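PDB 3TGH: glideosome-associated protein 50 from Plasmodium falciparum 3D7, which is a phosphatase-fold component of the glideosome in gliding motility and host-cell invasion and may anchor that complex to the inner membrane complex. Local coordinates for residues A[127-132]-A[325-330]; A[267-272]-A[298-303]; A[25-30]-A[65-70]. All coordinates share one frame; numbering follows the deposited sequence. Where two conformers were deposited one is given.

Contact 1 (A[127-132]-A[325-330])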
loop_
_atom_site.group_PDB
_atom_site.type_symbol
_atom_site.label_atom_id
_atom_site.label_comp_id
_atom_site.label_asym_id
_atom_site.label_seq_id
_atom_site.Cartn_x
_atom_site.Cartn_y
_atom_site.Cartn_z
ATOM N N TRP A 127 11.096 1.833 -3.086
ATOM C CA TRP A 127 10.798 1.308 -1.764
ATOM C C TRP A 127 11.188 2.370 -0.733
ATOM O O TRP A 127 12.165 3.107 -0.925
ATOM C CB TRP A 127 11.536 -0.011 -1.489
ATOM C CG TRP A 127 13.033 0.112 -1.455
ATOM C CD1 TRP A 127 13.821 0.254 -0.359
ATOM C CD2 TRP A 127 13.905 0.110 -2.586
ATOM N NE1 TRP A 127 15.146 0.340 -0.737
ATOM C CE2 TRP A 127 15.217 0.257 -2.104
ATOM C CE3 TRP A 127 13.700 -0.011 -3.969
ATOM C CZ2 TRP A 127 16.325 0.302 -2.953
ATOM C CZ3 TRP A 127 14.796 0.036 -4.813
ATOM C CH2 TRP A 127 16.094 0.188 -4.303
ATOM N N TYR A 128 10.428 2.446 0.353
ATOM C CA TYR A 128 10.634 3.485 1.375
ATOM C C TYR A 128 9.787 3.188 2.619
ATOM O O TYR A 128 9.168 2.121 2.728
ATOM C CB TYR A 128 10.331 4.891 0.800
ATOM C CG TYR A 128 8.894 5.119 0.353
ATOM C CD1 TYR A 128 8.458 4.685 -0.894
ATOM C CD2 TYR A 128 7.981 5.797 1.172
ATOM C CE1 TYR A 128 7.156 4.868 -1.306
ATOM C CE2 TYR A 128 6.668 6.009 0.763
ATOM C CZ TYR A 128 6.257 5.523 -0.476
ATOM O OH TYR A 128 4.966 5.730 -0.896
ATOM N N HIS A 129 9.785 4.109 3.575
ATOM C CA HIS A 129 9.007 3.935 4.805
ATOM C C HIS A 129 8.456 5.262 5.267
ATOM O O HIS A 129 8.949 6.317 4.867
ATOM C CB HIS A 129 9.875 3.336 5.909
ATOM C CG HIS A 129 11.173 4.053 6.090
ATOM N ND1 HIS A 129 12.344 3.622 5.509
ATOM C CD2 HIS A 129 11.472 5.212 6.726
ATOM C CE1 HIS A 129 13.319 4.458 5.817
ATOM N NE2 HIS A 129 12.817 5.430 6.560
ATOM N N TYR A 130 7.436 5.182 6.115
ATOM C CA TYR A 130 6.803 6.339 6.736
ATOM C C TYR A 130 6.429 5.922 8.157
ATOM O O TYR A 130 5.629 5.013 8.363
ATOM C CB TYR A 130 5.565 6.751 5.937
ATOM C CG TYR A 130 4.681 7.784 6.603
ATOM C CD1 TYR A 130 5.163 9.051 6.905
ATOM C CD2 TYR A 130 3.342 7.500 6.897
ATOM C CE1 TYR A 130 4.347 10.009 7.511
ATOM C CE2 TYR A 130 2.519 8.449 7.502
ATOM C CZ TYR A 130 3.028 9.698 7.804
ATOM O OH TYR A 130 2.212 10.634 8.395
ATOM N N PHE A 131 7.053 6.562 9.135
ATOM C CA PHE A 131 6.780 6.276 10.536
ATOM C C PHE A 131 5.985 7.436 11.086
ATOM O O PHE A 131 6.340 8.595 10.863
ATOM C CB PHE A 131 8.083 6.144 11.323
ATOM C CG PHE A 131 8.747 4.807 11.188
ATOM C CD1 PHE A 131 9.323 4.418 9.987
ATOM C CD2 PHE A 131 8.828 3.946 12.274
ATOM C CE1 PHE A 131 9.939 3.177 9.862
ATOM C CE2 PHE A 131 9.451 2.710 12.157
ATOM C CZ PHE A 131 10.010 2.327 10.954
ATOM N N THR A 132 4.915 7.128 11.805
ATOM C CA THR A 132 4.075 8.152 12.391
ATOM C C THR A 132 3.571 7.700 13.765
ATOM O O THR A 132 3.931 6.627 14.251
ATOM C CB THR A 132 2.913 8.526 11.445
ATOM O OG1 THR A 132 2.244 9.693 11.943
ATOM C CG2 THR A 132 1.924 7.360 11.279
ATOM N N PRO A 325 17.409 2.806 6.947
ATOM C CA PRO A 325 18.167 3.119 5.745
ATOM C C PRO A 325 17.775 4.481 5.191
ATOM O O PRO A 325 16.621 4.899 5.342
ATOM C CB PRO A 325 17.762 2.006 4.776
ATOM C CG PRO A 325 16.420 1.593 5.226
ATOM C CD PRO A 325 16.413 1.744 6.713
ATOM N N ASN A 326 18.729 5.167 4.570
ATOM C CA ASN A 326 18.451 6.455 3.937
ATOM C C ASN A 326 17.458 6.259 2.798
ATOM O O ASN A 326 17.524 5.262 2.075
ATOM C CB ASN A 326 19.738 7.103 3.415
ATOM C CG ASN A 326 20.669 7.529 4.532
ATOM O OD1 ASN A 326 20.421 7.235 5.700
ATOM N ND2 ASN A 326 21.743 8.226 4.180
ATOM N N VAL A 327 16.522 7.190 2.655
ATOM C CA VAL A 327 15.573 7.131 1.553
ATOM C C VAL A 327 16.136 7.977 0.425
ATOM O O VAL A 327 16.056 9.208 0.454
ATOM C CB VAL A 327 14.163 7.606 1.966
ATOM C CG1 VAL A 327 13.245 7.705 0.742
ATOM C CG2 VAL A 327 13.577 6.640 2.987
ATOM N N GLU A 328 16.761 7.311 -0.541
ATOM C CA GLU A 328 17.342 7.996 -1.691
ATOM C C GLU A 328 16.673 7.480 -2.954
ATOM O O GLU A 328 16.458 6.277 -3.084
ATOM C CB GLU A 328 18.850 7.736 -1.773
ATOM C CG GLU A 328 19.660 8.183 -0.549
ATOM C CD GLU A 328 19.882 9.692 -0.475
ATOM O OE1 GLU A 328 19.474 10.418 -1.407
ATOM O OE2 GLU A 328 20.479 10.151 0.520
ATOM N N LEU A 329 16.359 8.385 -3.880
ATOM C CA LEU A 329 15.839 7.977 -5.183
ATOM C C LEU A 329 16.910 7.154 -5.894
ATOM O O LEU A 329 18.077 7.536 -5.938
ATOM C CB LEU A 329 15.412 9.180 -6.037
ATOM C CG LEU A 329 16.491 10.028 -6.725
ATOM C CD1 LEU A 329 16.905 9.421 -8.066
ATOM C CD2 LEU A 329 16.012 11.456 -6.933
ATOM N N THR A 330 16.507 6.012 -6.428
ATOM C CA THR A 330 17.428 5.130 -7.135
ATOM C C THR A 330 17.336 5.370 -8.626
ATOM O O THR A 330 16.247 5.343 -9.184
ATOM C CB THR A 330 17.061 3.662 -6.884
ATOM O OG1 THR A 330 16.991 3.428 -5.475
ATOM C CG2 THR A 330 18.099 2.738 -7.516
#
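The imidazole of His129 lies against the CG2 methyl of Val327 and the backbone carbonyl of Pro325. CE1 does most of the touching: it is 3.6 Å from Val327 CG2, which approaches the ring obliquely, and 3.4 Å from Pro325 O, which sits at the ring edge close to its plane. With CG lodged between the backbone N and the carbonyl carbon (chi1 50°), the His129 ring swings out to the loop 325-330, while its ND1 is hydrogen-bonded to Gln182. The other methyl of Val327 serves the preceding residue, CG1 meeting Tyr128 CB at 4.1 Å; the phenol of Tyr128 runs away from the loop and bonds through OH to Thr78 O. The six-membered ring of Trp127 reaches Thr330 obliquely, CH2 lying 3.6 Å from OG1. Asn125 ties both segments together, OD1 bonding to that hydroxyl and ND2 to Trp127 O, while the indole NE1 bonds to Asp178 OD2. The Trp127 side chain is about 8 Å from that of His172, a metal-binding residue of this metallophosphoesterase fold. No hydrogen bond joins the two segments directly; the C-terminal loop meets only the start of strand 128-136, an outermost strand of its mixed sheet. Helix 169-189 touches both segments, Trp127 through Ala175 and Pro325 through Asp178 and Ser181, while strand 148-156 pairs with 128-136 along the sheet.

Contact 2 (A[267-272]-A[298-303])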
loop_
_atom_site.group_PDB
_atom_site.type_symbol
_atom_site.label_atom_id
_atom_site.label_comp_id
_atom_site.label_asym_id
_atom_site.label_seq_id
_atom_site.Cartn_x
_atom_site.Cartn_y
_atom_site.Cartn_z
ATOM N N SER A 267 -9.068 -17.737 3.694
ATOM C CA SER A 267 -9.783 -16.555 3.233
ATOM C C SER A 267 -11.022 -16.326 4.100
ATOM O O SER A 267 -11.823 -17.243 4.319
ATOM C CB SER A 267 -10.180 -16.699 1.765
ATOM O OG SER A 267 -10.876 -15.556 1.316
ATOM N N LEU A 268 -11.167 -15.103 4.599
ATOM C CA LEU A 268 -12.313 -14.724 5.418
ATOM C C LEU A 268 -13.364 -13.974 4.603
ATOM O O LEU A 268 -14.538 -13.945 4.963
ATOM C CB LEU A 268 -11.855 -13.849 6.587
ATOM C CG LEU A 268 -10.910 -14.509 7.596
ATOM C CD1 LEU A 268 -10.425 -13.470 8.605
ATOM C CD2 LEU A 268 -11.593 -15.676 8.292
ATOM N N PHE A 269 -12.930 -13.362 3.509
ATOM C CA PHE A 269 -13.802 -12.571 2.670
ATOM C C PHE A 269 -13.163 -12.400 1.308
ATOM O O PHE A 269 -11.951 -12.185 1.210
ATOM C CB PHE A 269 -14.027 -11.192 3.314
ATOM C CG PHE A 269 -14.468 -10.128 2.345
ATOM C CD1 PHE A 269 -15.771 -10.087 1.885
ATOM C CD2 PHE A 269 -13.576 -9.159 1.906
ATOM C CE1 PHE A 269 -16.182 -9.100 0.999
ATOM C CE2 PHE A 269 -13.978 -8.173 1.016
ATOM C CZ PHE A 269 -15.284 -8.146 0.560
ATOM N N PHE A 270 -13.980 -12.497 0.266
ATOM C CA PHE A 270 -13.536 -12.240 -1.098
ATOM C C PHE A 270 -14.658 -11.564 -1.872
ATOM O O PHE A 270 -15.812 -11.980 -1.784
ATOM C CB PHE A 270 -13.151 -13.545 -1.803
ATOM C CG PHE A 270 -12.651 -13.351 -3.210
ATOM C CD1 PHE A 270 -11.294 -13.383 -3.486
ATOM C CD2 PHE A 270 -13.541 -13.139 -4.260
ATOM C CE1 PHE A 270 -10.821 -13.205 -4.779
ATOM C CE2 PHE A 270 -13.080 -12.954 -5.548
ATOM C CZ PHE A 270 -11.712 -12.984 -5.811
ATOM N N SER A 271 -14.310 -10.543 -2.653
ATOM C CA SER A 271 -15.264 -9.903 -3.556
ATOM C C SER A 271 -14.568 -9.407 -4.817
ATOM O O SER A 271 -13.482 -8.839 -4.750
ATOM C CB SER A 271 -15.950 -8.728 -2.866
ATOM O OG SER A 271 -16.852 -8.082 -3.744
ATOM N N SER A 272 -15.209 -9.614 -5.962
ATOM C CA SER A 272 -14.712 -9.096 -7.228
ATOM C C SER A 272 -15.211 -7.668 -7.485
ATOM O O SER A 272 -14.874 -7.081 -8.507
ATOM C CB SER A 272 -15.125 -10.021 -8.381
ATOM O OG SER A 272 -16.531 -10.089 -8.497
ATOM N N VAL A 298 -20.353 -0.815 2.842
ATOM C CA VAL A 298 -19.321 -1.594 3.510
ATOM C C VAL A 298 -19.792 -3.049 3.489
ATOM O O VAL A 298 -20.794 -3.389 4.127
ATOM C CB VAL A 298 -19.096 -1.125 4.967
ATOM C CG1 VAL A 298 -18.106 -2.030 5.671
ATOM C CG2 VAL A 298 -18.616 0.331 4.998
ATOM N N ILE A 299 -19.097 -3.890 2.725
ATOM C CA ILE A 299 -19.524 -5.281 2.545
ATOM C C ILE A 299 -18.754 -6.270 3.414
ATOM O O ILE A 299 -19.122 -7.449 3.494
ATOM C CB ILE A 299 -19.507 -5.712 1.061
ATOM C CG1 ILE A 299 -18.128 -5.533 0.421
ATOM C CG2 ILE A 299 -20.558 -4.926 0.283
ATOM C CD1 ILE A 299 -18.006 -6.216 -0.938
ATOM N N TYR A 300 -17.700 -5.798 4.076
ATOM C CA TYR A 300 -16.999 -6.609 5.068
ATOM C C TYR A 300 -16.193 -5.734 6.015
ATOM O O TYR A 300 -15.566 -4.766 5.588
ATOM C CB TYR A 300 -16.065 -7.625 4.401
ATOM C CG TYR A 300 -15.547 -8.675 5.368
ATOM C CD1 TYR A 300 -16.375 -9.702 5.818
ATOM C CD2 TYR A 300 -14.241 -8.632 5.842
ATOM C CE1 TYR A 300 -15.911 -10.658 6.716
ATOM C CE2 TYR A 300 -13.769 -9.584 6.735
ATOM C CZ TYR A 300 -14.603 -10.590 7.167
ATOM O OH TYR A 300 -14.126 -11.522 8.054
ATOM N N THR A 301 -16.211 -6.096 7.296
ATOM C CA THR A 301 -15.402 -5.421 8.302
ATOM C C THR A 301 -14.501 -6.440 8.987
ATOM O O THR A 301 -14.987 -7.403 9.586
ATOM C CB THR A 301 -16.279 -4.713 9.338
ATOM O OG1 THR A 301 -17.155 -3.802 8.663
ATOM C CG2 THR A 301 -15.423 -3.947 10.336
ATOM N N HIS A 302 -13.193 -6.238 8.858
ATOM C CA HIS A 302 -12.202 -7.115 9.471
ATOM C C HIS A 302 -11.577 -6.404 10.664
ATOM O O HIS A 302 -11.198 -5.240 10.569
ATOM C CB HIS A 302 -11.114 -7.489 8.466
ATOM C CG HIS A 302 -10.051 -8.368 9.044
ATOM N ND1 HIS A 302 -8.817 -7.889 9.426
ATOM C CD2 HIS A 302 -10.053 -9.687 9.346
ATOM C CE1 HIS A 302 -8.098 -8.881 9.919
ATOM N NE2 HIS A 302 -8.824 -9.983 9.879
ATOM N N LYS A 303 -11.461 -7.112 11.780
ATOM C CA LYS A 303 -10.872 -6.554 12.993
ATOM C C LYS A 303 -9.676 -7.393 13.423
ATOM O O LYS A 303 -9.779 -8.620 13.566
ATOM C CB LYS A 303 -11.910 -6.482 14.115
ATOM C CG LYS A 303 -13.095 -5.572 13.784
ATOM C CD LYS A 303 -14.147 -5.550 14.884
ATOM C CE LYS A 303 -15.267 -4.572 14.537
ATOM N NZ LYS A 303 -16.425 -4.679 15.467
#
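Phe269 and Tyr300 interlock where the outermost strands of the two mixed sheets of this metallophosphoesterase fold come together. The segments 267-271 and 298-303 run nearly antiparallel, at 155°, with axes 8.4 Å apart, and meet through side chains without a hydrogen bond between them. Each aromatic residue is both bump and hollow. Phe269 CB sits over the centre of the Tyr300 ring, 3.5 Å from its centroid, and Tyr300 CB is set in the same way over a face of the Phe269 ring; these are two reciprocal CH-pi contacts. The ring planes are within 2° of parallel but displaced, with centroids separated by 4.8 Å, so each ring covers the other's CB more than the other's ring. Both CG atoms are anti to the backbone N, which extends each ring across toward the other strand and over its partner's CB. A classic beta bulge, in which Leu268 and Phe269 both face Val239, points these two neighbouring side chains toward the other strand. Leu268 packs beside the phenol end of Tyr300, its CB 3.6 Å from OH, and brings CD1 to the edge of the His302 ring, whose NE2 bonds to Glu241. At the other end, Ile299 CD1 plugs the notch between Phe269 and Ser271, 3.7 Å from Phe269 CZ at the ring edge and 3.6 Å from Ser271 OG.

Contact 3 (A[25-30]-A[65-70])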
loop_
_atom_site.group_PDB
_atom_site.type_symbol
_atom_site.label_atom_id
_atom_site.label_comp_id
_atom_site.label_asym_id
_atom_site.label_seq_id
_atom_site.Cartn_x
_atom_site.Cartn_y
_atom_site.Cartn_z
ATOM N N TYR A 25 -17.457 7.424 -4.463
ATOM C CA TYR A 25 -17.567 6.853 -3.118
ATOM C C TYR A 25 -16.294 7.031 -2.298
ATOM O O TYR A 25 -16.359 7.242 -1.089
ATOM C CB TYR A 25 -17.963 5.376 -3.192
ATOM C CG TYR A 25 -19.385 5.180 -3.674
ATOM C CD1 TYR A 25 -19.664 4.512 -4.861
ATOM C CD2 TYR A 25 -20.453 5.685 -2.943
ATOM C CE1 TYR A 25 -20.981 4.350 -5.300
ATOM C CE2 TYR A 25 -21.764 5.524 -3.369
ATOM C CZ TYR A 25 -22.024 4.858 -4.542
ATOM O OH TYR A 25 -23.332 4.704 -4.947
ATOM N N PHE A 26 -15.144 6.936 -2.963
ATOM C CA PHE A 26 -13.840 7.168 -2.346
ATOM C C PHE A 26 -13.799 8.531 -1.667
ATOM O O PHE A 26 -13.447 8.634 -0.492
ATOM C CB PHE A 26 -12.748 7.063 -3.418
ATOM C CG PHE A 26 -11.346 6.917 -2.880
ATOM C CD1 PHE A 26 -11.009 5.868 -2.038
ATOM C CD2 PHE A 26 -10.349 7.794 -3.278
ATOM C CE1 PHE A 26 -9.701 5.727 -1.567
ATOM C CE2 PHE A 26 -9.045 7.655 -2.806
ATOM C CZ PHE A 26 -8.729 6.620 -1.957
ATOM N N LYS A 27 -14.164 9.569 -2.416
ATOM C CA LYS A 27 -14.230 10.931 -1.888
ATOM C C LYS A 27 -15.220 11.063 -0.728
ATOM O O LYS A 27 -14.924 11.720 0.271
ATOM C CB LYS A 27 -14.614 11.918 -2.991
ATOM C CG LYS A 27 -13.555 12.103 -4.074
ATOM C CD LYS A 27 -14.138 12.887 -5.244
ATOM C CE LYS A 27 -13.205 12.927 -6.421
ATOM N NZ LYS A 27 -13.836 13.626 -7.572
ATOM N N GLN A 28 -16.388 10.444 -0.871
ATOM C CA GLN A 28 -17.436 10.485 0.160
ATOM C C GLN A 28 -16.933 9.906 1.476
ATOM O O GLN A 28 -17.094 10.522 2.530
ATOM C CB GLN A 28 -18.669 9.701 -0.293
ATOM C CG GLN A 28 -19.865 9.806 0.666
ATOM C CD GLN A 28 -20.917 8.730 0.440
ATOM O OE1 GLN A 28 -20.667 7.743 -0.235
ATOM N NE2 GLN A 28 -22.096 8.918 1.022
ATOM N N PHE A 29 -16.326 8.724 1.406
ATOM C CA PHE A 29 -15.812 8.049 2.598
ATOM C C PHE A 29 -14.624 8.764 3.214
ATOM O O PHE A 29 -14.520 8.851 4.434
ATOM C CB PHE A 29 -15.417 6.603 2.289
ATOM C CG PHE A 29 -16.553 5.636 2.374
ATOM C CD1 PHE A 29 -17.488 5.548 1.358
ATOM C CD2 PHE A 29 -16.693 4.814 3.476
ATOM C CE1 PHE A 29 -18.545 4.649 1.435
ATOM C CE2 PHE A 29 -17.745 3.910 3.559
ATOM C CZ PHE A 29 -18.670 3.832 2.535
ATOM N N ILE A 30 -13.717 9.257 2.380
ATOM C CA ILE A 30 -12.549 9.976 2.891
ATOM C C ILE A 30 -12.982 11.187 3.730
ATOM O O ILE A 30 -12.444 11.418 4.818
ATOM C CB ILE A 30 -11.593 10.372 1.749
ATOM C CG1 ILE A 30 -10.799 9.136 1.318
ATOM C CG2 ILE A 30 -10.643 11.491 2.186
ATOM C CD1 ILE A 30 -10.000 9.327 0.064
ATOM N N TYR A 65 -9.606 12.368 -8.931
ATOM C CA TYR A 65 -9.566 12.343 -7.460
ATOM C C TYR A 65 -9.503 13.735 -6.835
ATOM O O TYR A 65 -9.139 13.878 -5.667
ATOM C CB TYR A 65 -8.422 11.443 -6.970
ATOM C CG TYR A 65 -8.550 10.041 -7.529
ATOM C CD1 TYR A 65 -9.515 9.156 -7.039
ATOM C CD2 TYR A 65 -7.732 9.609 -8.561
ATOM C CE1 TYR A 65 -9.657 7.871 -7.575
ATOM C CE2 TYR A 65 -7.858 8.328 -9.091
ATOM C CZ TYR A 65 -8.825 7.469 -8.598
ATOM O OH TYR A 65 -8.944 6.215 -9.137
ATOM N N SER A 66 -9.882 14.751 -7.604
ATOM C CA SER A 66 -9.885 16.123 -7.109
ATOM C C SER A 66 -11.235 16.481 -6.501
ATOM O O SER A 66 -12.272 15.923 -6.869
ATOM C CB SER A 66 -9.530 17.118 -8.217
ATOM O OG SER A 66 -10.491 17.088 -9.254
ATOM N N GLU A 67 -11.198 17.414 -5.560
ATOM C CA GLU A 67 -12.403 17.943 -4.929
ATOM C C GLU A 67 -12.111 19.369 -4.457
ATOM O O GLU A 67 -10.967 19.722 -4.177
ATOM C CB GLU A 67 -12.812 17.049 -3.752
ATOM C CG GLU A 67 -14.194 17.328 -3.145
ATOM C CD GLU A 67 -15.349 16.926 -4.054
ATOM O OE1 GLU A 67 -15.636 17.666 -5.020
ATOM O OE2 GLU A 67 -15.984 15.879 -3.791
ATOM N N GLU A 68 -13.145 20.196 -4.376
ATOM C CA GLU A 68 -12.962 21.563 -3.895
ATOM C C GLU A 68 -12.798 21.580 -2.374
ATOM O O GLU A 68 -12.913 20.540 -1.716
ATOM C CB GLU A 68 -14.122 22.453 -4.350
ATOM C CG GLU A 68 -14.238 22.583 -5.873
ATOM C CD GLU A 68 -12.956 23.088 -6.531
ATOM O OE1 GLU A 68 -12.525 22.485 -7.539
ATOM O OE2 GLU A 68 -12.375 24.081 -6.039
ATOM N N LYS A 69 -12.469 22.754 -1.839
ATOM C CA LYS A 69 -12.317 22.970 -0.395
ATOM C C LYS A 69 -11.131 22.206 0.221
ATOM O O LYS A 69 -10.998 22.135 1.447
ATOM C CB LYS A 69 -13.626 22.627 0.336
ATOM C CG LYS A 69 -13.805 23.332 1.681
ATOM C CD LYS A 69 -15.209 23.138 2.249
ATOM C CE LYS A 69 -16.219 24.094 1.621
ATOM N NZ LYS A 69 -17.517 24.092 2.358
ATOM N N GLY A 70 -10.267 21.649 -0.630
ATOM C CA GLY A 70 -9.099 20.907 -0.175
ATOM C C GLY A 70 -9.411 19.587 0.508
ATOM O O GLY A 70 -8.566 19.056 1.224
HETATM O O HOH W 1 -12.418 14.912 -9.678
HETATM O O HOH W 2 -15.299 16.250 -7.262
#
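The backbone of helix 17-32, regular at residues 25-30 with Phe29 N to Tyr25 O and Ile30 N to Phe26 O bonds, passes the irregular chain 65-70 most closely at Lys27 and Tyr65, whose CA atoms are 7.4 Å apart. This joins the first helix of the calcineurin-like phosphoesterase fold to the loop that leads from helix 56-62 into strand 75-78. Lys27 carries the contact. Its side chain, extended beyond CG, spans from the helix to the loop backbone, CE passing 3.8 Å from Tyr65 C. Lys27 NZ donates to Ser66 O at 2.9 Å, the bond making an angle of 153° at the oxygen with the donor tilted from the carbonyl plane. Two waters also accept from NZ: water 1 is hydrogen-bonded to Ser66 OG as well, and water 2 donates to Glu67 OE1. A further, weak bond runs from NZ to Val64 O, so the charged end is gripped by backbone oxygens and by water. Glu67, bent at its second torsion, crosses the lysine obliquely. Its carboxylate makes no direct bond to the ammonium (Lys27 NZ to Glu67 OE2 4.9 Å) but is bridged to it by water 2, and the opposite charges probably add a modest attraction. Beside the lysine, Phe26 CD2 meets Tyr65 CD1 at 4.1 Å, the side chains crossing at about a right angle. Phe26 is buried, packed edge-to-face with Phe276 and against Ile38 of strand 37-40, while Tyr65 leans back on Gln19 and Ala23 of helix 17-32. Ile30 CD1 lies over one face of the Phe26 ring, 3.4 Å above the plane and offset toward the rim.

Overall arrangement
Contact 3 closes first along the chain; contact 1 opens later, and contact 2 is nested within the loop it closes. Contacts 1 and 2 lie on opposite sides of the chain's centre, their centres 31 Å apart, yet both reach one mixed sheet, at its outermost strands 128-136 and 267-271. Contact 2 joins that sheet to outermost strand 297-305 of the other, on whose strand 37-40 helix 17-32 of contact 3 packs. Contacts 2 and 3 touch, Val298 CG2 lying 4.0 Å from Phe29 CE2, whereas contacts 1 and 3 stay about 14 Å apart at their nearest atoms. Contact 3 ties its helix to the loop entering strand 75-78; contact 1 brings the C-terminal loop to the first sheet's far edge.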